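Local coordinates for predicted metal-dependent hydrolase of the TIM-barrel fold (Lactobacillus casei, PDB 2QPX), which is of unconfirmed function but binds two zinc ions in a TIM barrel and probably acts as a hydrolase of the amidohydrolase superfamily, at residues 251-255 with 256-260; 273-276 with 277-281; 301-304 with 305-308; 307-310 with 311-314; 354-357 with 358-362. One frame throughout, in Å; residues are numbered along the deposited sequence.

Interaction 1 of 5, residues 251-255 with 256-260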
loop_
_atom_site.group_PDB
_atom_site.type_symbol
_atom_site.label_atom_id
_atom_site.label_comp_id
_atom_site.label_asym_id
_atom_site.label_seq_id
_atom_site.Cartn_x
_atom_site.Cartn_y
_atom_site.Cartn_z
ATOM N N LYS A 251 15.457 16.995 2.210
ATOM C CA LYS A 251 15.301 18.447 2.328
ATOM C C LYS A 251 16.672 19.085 2.559
ATOM O O LYS A 251 16.978 20.135 2.003
ATOM C CB LYS A 251 14.355 18.801 3.486
ATOM C CG LYS A 251 12.878 18.553 3.200
ATOM C CD LYS A 251 11.919 19.061 4.330
ATOM N N ALA A 252 17.521 18.414 3.337
ATOM C CA ALA A 252 18.828 18.970 3.651
ATOM C C ALA A 252 19.776 19.043 2.462
ATOM O O ALA A 252 20.580 19.973 2.356
ATOM C CB ALA A 252 19.497 18.206 4.808
ATOM N N PHE A 253 19.725 18.057 1.572
ATOM C CA PHE A 253 20.761 17.920 0.570
ATOM C C PHE A 253 20.355 17.980 -0.910
ATOM O O PHE A 253 21.183 18.340 -1.734
ATOM C CB PHE A 253 21.574 16.652 0.823
ATOM C CG PHE A 253 22.299 16.682 2.119
ATOM C CD1 PHE A 253 23.292 17.626 2.320
ATOM C CD2 PHE A 253 21.956 15.853 3.155
ATOM C CE1 PHE A 253 23.950 17.721 3.532
ATOM C CE2 PHE A 253 22.616 15.937 4.373
ATOM C CZ PHE A 253 23.617 16.872 4.555
ATOM N N THR A 254 19.144 17.567 -1.263
ATOM C CA THR A 254 18.794 17.575 -2.684
ATOM C C THR A 254 18.885 18.976 -3.301
ATOM O O THR A 254 19.274 19.123 -4.456
ATOM C CB THR A 254 17.459 16.926 -3.014
ATOM O OG1 THR A 254 16.395 17.580 -2.322
ATOM C CG2 THR A 254 17.483 15.404 -2.698
ATOM N N LYS A 255 18.506 19.987 -2.537
ATOM C CA LYS A 255 18.540 21.374 -3.034
ATOM C C LYS A 255 19.977 21.882 -3.153
ATOM O O LYS A 255 20.262 22.871 -3.845
ATOM C CB LYS A 255 17.796 22.274 -2.050
ATOM C CG LYS A 255 18.402 22.217 -0.625
ATOM C CD LYS A 255 18.773 23.599 -0.066
ATOM C CE LYS A 255 19.405 23.485 1.279
ATOM N NZ LYS A 255 18.410 23.098 2.329
ATOM N N LYS A 256 20.893 21.246 -2.431
ATOM C CA LYS A 256 22.316 21.522 -2.517
ATOM C C LYS A 256 23.008 20.778 -3.647
ATOM O O LYS A 256 24.191 20.935 -3.851
ATOM C CB LYS A 256 23.012 21.179 -1.196
ATOM C CG LYS A 256 22.515 22.030 -0.055
ATOM C CD LYS A 256 23.397 21.886 1.168
ATOM C CE LYS A 256 23.206 23.025 2.154
ATOM N NZ LYS A 256 23.715 22.596 3.493
ATOM N N GLY A 257 22.276 19.913 -4.346
ATOM C CA GLY A 257 22.820 19.263 -5.498
ATOM C C GLY A 257 23.097 17.783 -5.339
ATOM O O GLY A 257 23.601 17.178 -6.267
ATOM N N LEU A 258 22.796 17.187 -4.184
ATOM C CA LEU A 258 23.022 15.750 -4.004
ATOM C C LEU A 258 22.032 14.969 -4.842
ATOM O O LEU A 258 20.831 15.177 -4.739
ATOM C CB LEU A 258 22.884 15.338 -2.530
ATOM C CG LEU A 258 23.210 13.876 -2.188
ATOM C CD1 LEU A 258 24.701 13.640 -2.323
ATOM C CD2 LEU A 258 22.689 13.537 -0.757
ATOM N N LYS A 259 22.575 14.085 -5.672
ATOM C CA LYS A 259 21.757 13.214 -6.509
ATOM C C LYS A 259 21.541 11.889 -5.786
ATOM O O LYS A 259 22.469 11.132 -5.574
ATOM C CB LYS A 259 22.417 13.068 -7.885
ATOM C CG LYS A 259 22.387 14.388 -8.671
ATOM C CD LYS A 259 23.636 14.610 -9.492
ATOM C CE LYS A 259 23.459 15.874 -10.318
ATOM N NZ LYS A 259 24.501 16.050 -11.317
ATOM N N VAL A 260 20.304 11.676 -5.344
ATOM C CA VAL A 260 19.957 10.524 -4.509
ATOM C C VAL A 260 19.151 9.547 -5.360
ATOM O O VAL A 260 18.228 9.949 -6.089
ATOM C CB VAL A 260 19.118 10.957 -3.295
ATOM C CG1 VAL A 260 18.598 9.754 -2.473
ATOM C CG2 VAL A 260 19.915 11.938 -2.417
HETATM O O HOH W 1 22.485 20.772 4.866
#

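Interaction 2 of 5, residues 273-276 with 277-281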
loop_
_atom_site.group_PDB
_atom_site.type_symbol
_atom_site.label_atom_id
_atom_site.label_comp_id
_atom_site.label_asym_id
_atom_site.label_seq_id
_atom_site.Cartn_x
_atom_site.Cartn_y
_atom_site.Cartn_z
ATOM N N GLY A 273 8.007 7.282 -5.941
ATOM C CA GLY A 273 7.596 8.066 -7.098
ATOM C C GLY A 273 7.024 9.413 -6.713
ATOM O O GLY A 273 7.280 10.422 -7.381
ATOM N N TYR A 274 6.238 9.436 -5.644
ATOM C CA TYR A 274 5.788 10.693 -5.042
ATOM C C TYR A 274 6.983 11.586 -4.699
ATOM O O TYR A 274 7.017 12.771 -5.082
ATOM C CB TYR A 274 4.886 10.440 -3.817
ATOM C CG TYR A 274 4.769 11.686 -2.978
ATOM C CD1 TYR A 274 4.015 12.753 -3.405
ATOM C CD2 TYR A 274 5.545 11.830 -1.828
ATOM C CE1 TYR A 274 4.017 13.947 -2.679
ATOM C CE2 TYR A 274 5.533 12.993 -1.093
ATOM C CZ TYR A 274 4.773 14.038 -1.515
ATOM O OH TYR A 274 4.778 15.213 -0.792
ATOM N N LEU A 275 7.966 11.039 -3.982
ATOM C CA LEU A 275 9.137 11.822 -3.620
ATOM C C LEU A 275 9.872 12.387 -4.853
ATOM O O LEU A 275 10.284 13.537 -4.856
ATOM C CB LEU A 275 10.097 11.047 -2.735
ATOM C CG LEU A 275 9.577 10.704 -1.354
ATOM C CD1 LEU A 275 10.515 9.639 -0.758
ATOM C CD2 LEU A 275 9.515 11.972 -0.479
ATOM N N ALA A 276 9.928 11.607 -5.930
ATOM C CA ALA A 276 10.561 12.035 -7.160
ATOM C C ALA A 276 9.823 13.236 -7.763
ATOM O O ALA A 276 10.424 14.059 -8.405
ATOM C CB ALA A 276 10.655 10.883 -8.155
ATOM N N SER A 277 8.520 13.309 -7.553
ATOM C CA SER A 277 7.682 14.380 -8.069
ATOM C C SER A 277 7.809 15.699 -7.327
ATOM O O SER A 277 7.388 16.722 -7.861
ATOM C CB SER A 277 6.205 13.945 -8.122
ATOM O OG SER A 277 5.508 14.075 -6.875
ATOM N N VAL A 278 8.371 15.685 -6.113
ATOM C CA VAL A 278 8.455 16.916 -5.292
ATOM C C VAL A 278 9.867 17.290 -4.842
ATOM O O VAL A 278 10.054 18.387 -4.348
ATOM C CB VAL A 278 7.457 16.897 -4.110
ATOM C CG1 VAL A 278 5.982 16.840 -4.583
ATOM C CG2 VAL A 278 7.760 15.728 -3.144
ATOM N N PHE A 279 10.860 16.414 -4.992
ATOM C CA PHE A 279 12.247 16.757 -4.708
ATOM C C PHE A 279 13.088 16.818 -5.966
ATOM O O PHE A 279 12.967 15.946 -6.810
ATOM C CB PHE A 279 12.901 15.736 -3.724
ATOM C CG PHE A 279 12.439 15.905 -2.304
ATOM C CD1 PHE A 279 13.043 16.849 -1.487
ATOM C CD2 PHE A 279 11.379 15.179 -1.809
ATOM C CE1 PHE A 279 12.582 17.061 -0.186
ATOM C CE2 PHE A 279 10.939 15.358 -0.509
ATOM C CZ PHE A 279 11.540 16.301 0.294
ATOM N N PRO A 280 13.999 17.772 -6.040
ATOM C CA PRO A 280 14.972 17.777 -7.133
ATOM C C PRO A 280 15.933 16.639 -6.939
ATOM O O PRO A 280 16.101 16.179 -5.822
ATOM C CB PRO A 280 15.700 19.108 -6.968
ATOM C CG PRO A 280 15.562 19.430 -5.537
ATOM C CD PRO A 280 14.251 18.868 -5.072
ATOM N N ASN A 281 16.531 16.175 -8.020
ATOM C CA ASN A 281 17.712 15.304 -7.961
ATOM C C ASN A 281 17.412 13.959 -7.291
ATOM O O ASN A 281 18.294 13.346 -6.702
ATOM C CB ASN A 281 18.867 16.020 -7.240
ATOM C CG ASN A 281 19.320 17.253 -7.949
ATOM O OD1 ASN A 281 19.490 17.246 -9.167
ATOM N ND2 ASN A 281 19.528 18.323 -7.196
#

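Interaction 3 of 5, residues 301-304 with 305-308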
loop_
_atom_site.group_PDB
_atom_site.type_symbol
_atom_site.label_atom_id
_atom_site.label_comp_id
_atom_site.label_asym_id
_atom_site.label_seq_id
_atom_site.Cartn_x
_atom_site.Cartn_y
_atom_site.Cartn_z
ATOM N N PHE A 301 5.466 -1.365 -11.772
ATOM C CA PHE A 301 5.893 -0.273 -12.610
ATOM C C PHE A 301 4.785 0.766 -12.742
ATOM O O PHE A 301 5.004 1.984 -12.587
ATOM C CB PHE A 301 6.338 -0.772 -13.990
ATOM C CG PHE A 301 6.818 0.327 -14.868
ATOM C CD1 PHE A 301 8.145 0.742 -14.807
ATOM C CD2 PHE A 301 5.950 1.005 -15.689
ATOM C CE1 PHE A 301 8.569 1.823 -15.567
ATOM C CE2 PHE A 301 6.372 2.089 -16.429
ATOM C CZ PHE A 301 7.661 2.490 -16.383
ATOM N N ASN A 302 3.574 0.300 -13.059
ATOM C CA ASN A 302 2.484 1.220 -13.253
ATOM C C ASN A 302 2.225 2.053 -12.001
ATOM O O ASN A 302 2.008 3.259 -12.076
ATOM C CB ASN A 302 1.205 0.470 -13.607
ATOM C CG ASN A 302 1.247 -0.213 -14.957
ATOM O OD1 ASN A 302 2.063 0.125 -15.820
ATOM N ND2 ASN A 302 0.332 -1.190 -15.152
ATOM N N GLU A 303 2.207 1.399 -10.859
ATOM C CA GLU A 303 1.958 2.086 -9.589
ATOM C C GLU A 303 3.066 3.115 -9.299
ATOM O O GLU A 303 2.787 4.238 -8.877
ATOM C CB GLU A 303 1.858 1.089 -8.428
ATOM C CG GLU A 303 0.612 0.217 -8.424
ATOM C CD GLU A 303 0.708 -0.972 -7.467
ATOM O OE1 GLU A 303 1.483 -0.904 -6.482
ATOM O OE2 GLU A 303 0.009 -2.000 -7.716
ATOM N N ALA A 304 4.299 2.712 -9.596
ATOM C CA ALA A 304 5.498 3.524 -9.375
ATOM C C ALA A 304 5.488 4.852 -10.126
ATOM O O ALA A 304 6.044 5.832 -9.645
ATOM C CB ALA A 304 6.767 2.705 -9.743
ATOM N N VAL A 305 4.882 4.876 -11.307
ATOM C CA VAL A 305 4.880 6.077 -12.149
ATOM C C VAL A 305 3.572 6.868 -12.151
ATOM O O VAL A 305 3.373 7.760 -12.976
ATOM C CB VAL A 305 5.306 5.717 -13.602
ATOM C CG1 VAL A 305 6.727 5.145 -13.633
ATOM C CG2 VAL A 305 4.320 4.785 -14.308
ATOM N N GLU A 306 2.666 6.584 -11.225
ATOM C CA GLU A 306 1.415 7.354 -11.141
ATOM C C GLU A 306 1.660 8.851 -10.968
ATOM O O GLU A 306 0.966 9.670 -11.590
ATOM C CB GLU A 306 0.545 6.784 -10.001
ATOM C CG GLU A 306 -0.055 5.462 -10.366
ATOM C CD GLU A 306 -0.678 4.702 -9.221
ATOM O OE1 GLU A 306 -0.503 5.088 -8.047
ATOM O OE2 GLU A 306 -1.377 3.681 -9.499
ATOM N N LEU A 307 2.648 9.226 -10.156
ATOM C CA LEU A 307 3.001 10.620 -9.933
ATOM C C LEU A 307 4.396 10.997 -10.374
ATOM O O LEU A 307 4.680 12.148 -10.526
ATOM C CB LEU A 307 2.900 10.990 -8.444
ATOM C CG LEU A 307 1.531 10.910 -7.777
ATOM C CD1 LEU A 307 1.636 11.301 -6.298
ATOM C CD2 LEU A 307 0.502 11.753 -8.505
ATOM N N ALA A 308 5.301 10.046 -10.542
ATOM C CA ALA A 308 6.680 10.398 -10.844
ATOM C C ALA A 308 6.825 10.983 -12.234
ATOM O O ALA A 308 6.143 10.556 -13.174
ATOM C CB ALA A 308 7.571 9.112 -10.796
HETATM O O HOH W 2 4.506 7.828 -8.567
#

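Interaction 4 of 5, residues 307-310 with 311-314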
loop_
_atom_site.group_PDB
_atom_site.type_symbol
_atom_site.label_atom_id
_atom_site.label_comp_id
_atom_site.label_asym_id
_atom_site.label_seq_id
_atom_site.Cartn_x
_atom_site.Cartn_y
_atom_site.Cartn_z
ATOM N N LEU A 307 2.648 9.226 -10.156
ATOM C CA LEU A 307 3.001 10.620 -9.933
ATOM C C LEU A 307 4.396 10.997 -10.374
ATOM O O LEU A 307 4.680 12.148 -10.526
ATOM C CB LEU A 307 2.900 10.990 -8.444
ATOM C CG LEU A 307 1.531 10.910 -7.777
ATOM C CD1 LEU A 307 1.636 11.301 -6.298
ATOM C CD2 LEU A 307 0.502 11.753 -8.505
ATOM N N ALA A 308 5.301 10.046 -10.542
ATOM C CA ALA A 308 6.680 10.398 -10.844
ATOM C C ALA A 308 6.825 10.983 -12.234
ATOM O O ALA A 308 6.143 10.556 -13.174
ATOM C CB ALA A 308 7.571 9.112 -10.796
ATOM N N PRO A 309 7.850 11.814 -12.428
ATOM C CA PRO A 309 8.261 12.097 -13.801
ATOM C C PRO A 309 8.910 10.848 -14.409
ATOM O O PRO A 309 9.674 10.161 -13.745
ATOM C CB PRO A 309 9.314 13.190 -13.637
ATOM C CG PRO A 309 9.132 13.716 -12.241
ATOM C CD PRO A 309 8.705 12.523 -11.472
ATOM N N TYR A 310 8.666 10.626 -15.691
ATOM C CA TYR A 310 9.241 9.479 -16.363
ATOM C C TYR A 310 10.764 9.600 -16.466
ATOM O O TYR A 310 11.452 8.592 -16.620
ATOM C CB TYR A 310 8.606 9.290 -17.771
ATOM C CG TYR A 310 7.198 8.754 -17.701
ATOM C CD1 TYR A 310 6.946 7.408 -17.448
ATOM C CD2 TYR A 310 6.091 9.577 -17.937
ATOM C CE1 TYR A 310 5.632 6.906 -17.366
ATOM C CE2 TYR A 310 4.799 9.089 -17.861
ATOM C CZ TYR A 310 4.557 7.757 -17.599
ATOM O OH TYR A 310 3.278 7.267 -17.547
ATOM N N THR A 311 11.275 10.832 -16.317
ATOM C CA THR A 311 12.691 11.111 -16.331
ATOM C C THR A 311 13.398 10.907 -14.973
ATOM O O THR A 311 14.579 11.217 -14.838
ATOM C CB THR A 311 12.944 12.523 -16.819
ATOM O OG1 THR A 311 12.152 13.436 -16.043
ATOM C CG2 THR A 311 12.613 12.616 -18.345
ATOM N N ARG A 312 12.677 10.334 -13.994
ATOM C CA ARG A 312 13.263 10.040 -12.679
ATOM C C ARG A 312 13.343 8.564 -12.329
ATOM O O ARG A 312 13.992 8.210 -11.337
ATOM C CB ARG A 312 12.497 10.765 -11.590
ATOM C CG ARG A 312 12.624 12.322 -11.649
ATOM C CD ARG A 312 14.037 12.838 -11.407
ATOM N NE ARG A 312 13.965 14.278 -11.192
ATOM C CZ ARG A 312 13.563 14.842 -10.056
ATOM N NH1 ARG A 312 13.389 14.102 -8.960
ATOM N NH2 ARG A 312 13.376 16.142 -10.011
ATOM N N ILE A 313 12.664 7.716 -13.111
ATOM C CA ILE A 313 12.660 6.265 -12.881
ATOM C C ILE A 313 13.732 5.627 -13.786
ATOM O O ILE A 313 13.901 6.015 -14.935
ATOM C CB ILE A 313 11.224 5.616 -12.943
ATOM C CG1 ILE A 313 11.239 4.197 -12.326
ATOM C CG2 ILE A 313 10.675 5.647 -14.357
ATOM C CD1 ILE A 313 9.842 3.522 -12.137
ATOM N N LEU A 314 14.480 4.674 -13.231
ATOM C CA LEU A 314 15.646 4.064 -13.904
ATOM C C LEU A 314 15.464 2.552 -13.994
ATOM O O LEU A 314 14.830 1.940 -13.147
ATOM C CB LEU A 314 16.936 4.299 -13.091
ATOM C CG LEU A 314 17.245 5.735 -12.653
ATOM C CD1 LEU A 314 18.530 5.796 -11.790
ATOM C CD2 LEU A 314 17.341 6.676 -13.860
HETATM O O HOH W 3 14.245 8.172 -16.574
#

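Interaction 5 of 5, residues 354-357 with 358-362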
loop_
_atom_site.group_PDB
_atom_site.type_symbol
_atom_site.label_atom_id
_atom_site.label_comp_id
_atom_site.label_asym_id
_atom_site.label_seq_id
_atom_site.Cartn_x
_atom_site.Cartn_y
_atom_site.Cartn_z
ATOM N N ALA A 354 10.919 8.517 -26.252
ATOM C CA ALA A 354 11.832 9.398 -25.485
ATOM C C ALA A 354 11.861 8.981 -24.008
ATOM O O ALA A 354 12.927 8.852 -23.421
ATOM C CB ALA A 354 11.414 10.867 -25.604
ATOM N N TRP A 355 10.688 8.694 -23.452
ATOM C CA TRP A 355 10.599 8.275 -22.056
ATOM C C TRP A 355 11.192 6.889 -21.830
ATOM O O TRP A 355 11.938 6.658 -20.843
ATOM C CB TRP A 355 9.159 8.372 -21.591
ATOM C CG TRP A 355 8.697 9.787 -21.291
ATOM C CD1 TRP A 355 9.478 10.847 -20.958
ATOM C CD2 TRP A 355 7.352 10.228 -21.193
ATOM N NE1 TRP A 355 8.691 11.941 -20.655
ATOM C CE2 TRP A 355 7.382 11.582 -20.766
ATOM C CE3 TRP A 355 6.117 9.609 -21.381
ATOM C CZ2 TRP A 355 6.234 12.333 -20.592
ATOM C CZ3 TRP A 355 4.958 10.378 -21.201
ATOM C CH2 TRP A 355 5.040 11.705 -20.781
ATOM N N ILE A 356 10.921 5.960 -22.754
ATOM C CA ILE A 356 11.515 4.614 -22.669
ATOM C C ILE A 356 13.064 4.699 -22.710
ATOM O O ILE A 356 13.761 4.053 -21.906
ATOM C CB ILE A 356 10.904 3.686 -23.783
ATOM C CG1 ILE A 356 9.465 3.330 -23.436
ATOM C CG2 ILE A 356 11.822 2.442 -24.013
ATOM C CD1 ILE A 356 8.612 2.794 -24.630
ATOM N N ASN A 357 13.604 5.499 -23.625
ATOM C CA ASN A 357 15.024 5.695 -23.697
ATOM C C ASN A 357 15.600 6.274 -22.365
ATOM O O ASN A 357 16.650 5.843 -21.903
ATOM C CB ASN A 357 15.407 6.596 -24.872
ATOM C CG ASN A 357 15.493 5.862 -26.188
ATOM O OD1 ASN A 357 15.961 4.732 -26.248
ATOM N ND2 ASN A 357 15.099 6.550 -27.275
ATOM N N ALA A 358 14.911 7.265 -21.803
ATOM C CA ALA A 358 15.301 7.896 -20.543
ATOM C C ALA A 358 15.450 6.826 -19.467
ATOM O O ALA A 358 16.472 6.718 -18.783
ATOM C CB ALA A 358 14.239 8.952 -20.161
ATOM N N ILE A 359 14.402 6.023 -19.334
ATOM C CA ILE A 359 14.324 5.049 -18.251
ATOM C C ILE A 359 15.389 3.938 -18.386
ATOM O O ILE A 359 16.044 3.562 -17.408
ATOM C CB ILE A 359 12.931 4.443 -18.192
ATOM C CG1 ILE A 359 11.863 5.523 -17.895
ATOM C CG2 ILE A 359 12.841 3.314 -17.164
ATOM C CD1 ILE A 359 10.386 5.085 -18.121
ATOM N N CYS A 360 15.556 3.421 -19.617
ATOM C CA CYS A 360 16.403 2.279 -19.843
ATOM C C CYS A 360 17.916 2.584 -19.764
ATOM O O CYS A 360 18.701 1.738 -19.319
ATOM C CB CYS A 360 16.007 1.610 -21.173
ATOM S SG CYS A 360 14.464 0.741 -21.075
ATOM N N TRP A 361 18.321 3.761 -20.232
ATOM C CA TRP A 361 19.727 4.077 -20.302
ATOM C C TRP A 361 20.093 5.561 -20.197
ATOM O O TRP A 361 21.159 5.901 -19.697
ATOM C CB TRP A 361 20.365 3.506 -21.604
ATOM C CG TRP A 361 19.754 4.066 -22.853
ATOM C CD1 TRP A 361 18.640 3.631 -23.487
ATOM C CD2 TRP A 361 20.216 5.217 -23.580
ATOM N NE1 TRP A 361 18.360 4.445 -24.574
ATOM C CE2 TRP A 361 19.320 5.421 -24.648
ATOM C CE3 TRP A 361 21.298 6.095 -23.421
ATOM C CZ2 TRP A 361 19.457 6.482 -25.543
ATOM C CZ3 TRP A 361 21.425 7.166 -24.314
ATOM C CH2 TRP A 361 20.515 7.339 -25.353
ATOM N N GLN A 362 19.260 6.438 -20.749
ATOM C CA GLN A 362 19.708 7.791 -20.960
ATOM C C GLN A 362 19.786 8.628 -19.675
ATOM O O GLN A 362 20.740 9.388 -19.487
ATOM C CB GLN A 362 18.851 8.475 -22.021
ATOM C CG GLN A 362 19.334 9.837 -22.435
ATOM C CD GLN A 362 18.311 10.566 -23.291
ATOM O OE1 GLN A 362 17.111 10.603 -22.971
ATOM N NE2 GLN A 362 18.778 11.176 -24.351
HETATM O O HOH W 4 14.639 10.825 -23.792
#

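Interaction 1 of 5, residues 251-255 with 256-260
Phe253 and Leu258 meet where helix 247-253 gives way to the loop that follows it. The methyl CD2 of Leu258 rests 3.7 Å from CB of Phe253, so the leucine packs against the root of the aromatic side chain, and Leu258 CB sits beside the carbonyl oxygen of Phe253. CG of Leu258 is anti to the backbone N (chi1 -175°), which carries the isobutyl group back along the end of the helix.

The backbone holds this pair together. Leu258 N donates to Phe253 O at 3.2 Å with an N-H...O angle of 162°, and inside that bond Gly257 N donates to Thr254 O at 3.1 Å. These two bonds, with the positive phi of Gly257 (110°), make a Schellman motif, in which Gly257 is the C-prime residue. Lys256 N also makes a weak bond to Phe253 O.

On the outer side Lys255 and Lys256 run side by side, Lys255 CE lying 3.7 Å from Lys256 CG. Lys255 NZ and Lys256 NZ stay 5.5 Å apart and are drawn to different carbonyls at the end of the helix: Lys255 NZ weakly to Lys251 O, Lys256 NZ through a water to Ala252 O. That water accepts from Lys256 NZ at 2.6 Å.

Further out, Leu258 reaches Ile218 and Ile219 of helix 204-221, Phe253 packs on Ala215 of the same helix, and Val260 enters strand 260-264 of the parallel sheet, touching Leu250 of helix 247-253.

Interaction 2 of 5, residues 273-276 with 277-281
The C-terminal turn of helix 269-278, the helix of the beta-alpha-beta unit that joins strands 260-264 and 282-285 of the TIM barrel, is where residues 273-276 meet 277-281. Three- and four-residue spacings are mixed at this helix end. Ser277 N donates to Gly273 O, four residues back, and weakly to Tyr274 O, three back. Leu275 O takes one donor of each kind, Val278 N from the shorter spacing and Phe279 N, at 2.9 Å, from the longer. The two grip it differently, Phe279 N lying almost on the line of the carbonyl bond and Val278 N well above the carbonyl plane.

Two apolar pairs flank this turn. The CG2 methyl of Val278 sits over one face of the Tyr274 ring, 4.2 Å from its centroid, as a CH-pi contact. The ring's hydroxyl, Tyr274 OH, is hydrogen-bonded to Gly232 O of the second subunit, so the ring that carries the valine also belongs to a subunit interface. Leu275 and Phe279 run alongside each other and point the same way; CD2 of the leucine approaches CE2 of the phenylalanine to 3.7 Å, while Leu275 O lies in the plane of the Phe279 ring, at its edge. Phe279 packs on Leu250 and Lys251 of helix 247-253.

Ser277 folds back on the turn before it. With its hydroxyl placed between the backbone N and the carbonyl carbon (chi1 83°), OG donates to Tyr274 O at 2.7 Å, arriving in the carbonyl plane on a lone pair.

Interaction 3 of 5, residues 301-304 with 305-308
Phe301 and Val305, one helical turn apart, cross at a slant, the valine lying over one face of the ring. The methyl CG1 is 4.3 Å from the ring centroid, a CH-pi contact displaced toward the rim, and its nearest ring atom is Phe301 CZ at 3.9 Å. Phe301 swings into place with CG anti to the backbone N (chi1 -179°), beside its carbonyl carbon, which tips the ring toward the following turn. The other methyl, CG2 of Val305, lies against the carbonyl oxygens of Phe301 and Asn302.

Glu303 and Glu306 instead run side by side in the same direction, their carboxylate planes 38° apart. OE2 of Glu306 comes within 4.1 Å of Glu303 CG, but the two OE2 atoms remain 6.1 Å apart. Each carboxylate is matched by partners elsewhere, which probably offsets the like charges: Glu303 OE1 by His269 and by Arg270 of the third subunit, Glu306 by Arg270 of its own chain and by Arg299 and Tyr266 of the second subunit.

Beneath these side chains the helix ends. Val305 N bonds to Phe301 O at 3.2 Å, and Glu306 N makes a long, weak bond to Glu303 O. A water then spans the next turn, donating to Ala304 O at 2.7 Å and accepting from Leu307 N at 2.8 Å.

The arrangement is a C-terminal helix end with a bridging water, at which Val305 is the first residue to leave helical angles, set in the TIM barrel where helix 297-304 turns toward strand 313-314 and meets the subunit interface.

Interaction 4 of 5, residues 307-310 with 311-314
Pro309 and Arg312 are the first and last residues of a type I beta turn that brings the chain from helix 297-304 into strand 313-314, next to strand 282-285 in the TIM barrel. A single direct hydrogen bond closes the turn: Arg312 N donates to Pro309 O at 3.0 Å, with an N-H...O angle of 154°. The donor stands well above the carbonyl plane.

The van der Waals contacts gather round this bond. The pyrrolidine ring and the aliphatic start of the arginine pass at a slant, CG of Pro309 lying 3.8 Å from CG of Arg312, and Pro309 CB also meets Thr311 OG1 at 3.7 Å. CG2 of Ile313 packs 3.8 Å from Tyr310 O. The arginine chain is bent at chi2 (-65°), so after touching the proline it turns off, and its guanidinium group is engaged elsewhere: by Asp49 of the second subunit in a salt bridge, by the carbonyl oxygens of Phe279 and Leu282, and by Tyr283 through a cation-pi contact. It thereby ties the turn to the neighbouring strand and to another chain.

Tyr310 leads away from the turn; its ring stacks on Trp355 and its hydroxyl is hydrogen-bonded to His340. Among the backbone polar atoms, Ile313 N is buried without any partner in the model.

Solvent makes the remaining link. One water donates to Tyr310 O, within the turn, at 2.8 Å and to Ile313 O, just after it, at 2.7 Å.

Interaction 5 of 5, residues 354-357 with 358-362
Ala354 O accepts from Ala358 N at 3.0 Å, an ordinary turn of helix 349-367, which packs on the outside of the TIM barrel and widens here into a pi-type turn. The same oxygen takes a proton from a water that also donates to Gln362 OE1, each at 2.6 Å, so the glutamine's amide is tied back two turns along the helix.

At Trp355 the backbone oxygen receives Ile359 N, and the isoleucine's CG1 lies 3.2 Å from that oxygen. The indole itself leads off to stack on Tyr310 and to meet His57 of the second subunit edge-to-face.

Ile356 O accepts from Cys360 N, with the cysteine's SG resting against this oxygen and 4.3 Å from Ile356 CG2. Both side chains also touch Val12, while Ile356 packs on Phe8 and Val9 of helix 6-11.

Asn357 is where the spacing changes. Its carbonyl oxygen is gripped by Trp361 N and, one residue further on, by Gln362 N at 2.9 Å, the two donors approaching from opposite faces of the carbonyl plane. Trp361, with CG lodged between its backbone N and carbonyl carbon (chi1 61°), lays one indole face over Asn357 O. The amide and indole planes stand 68° apart, and Trp361 NE1 donates to Asn357 OD1 at 2.9 Å, with that oxygen close to the indole plane.

The contacts follow one another along the chain, 3 and 4 overlapping at Leu307 and Ala308, within the region assigned to the amidohydrolase family. Interactions 1 to 4 follow the half of the barrel built on strands 225-229, 260-264, 282-285 and 313-314: interaction 1 leads into strand 260-264, interaction 2 into 282-285, and interactions 3 and 4 into 313-314. Centres of interactions 1 and 2 lie about 11 Å apart, joined through Asn281; those of 2 and 4 are about 8 Å apart, joined by Arg312. Interaction 5, on helix 349-367, packs on interaction 4, their centres about 10 Å apart. Interactions 2, 3 and 4 each have several residues at the contact with the second subunit in the three-chain assembly.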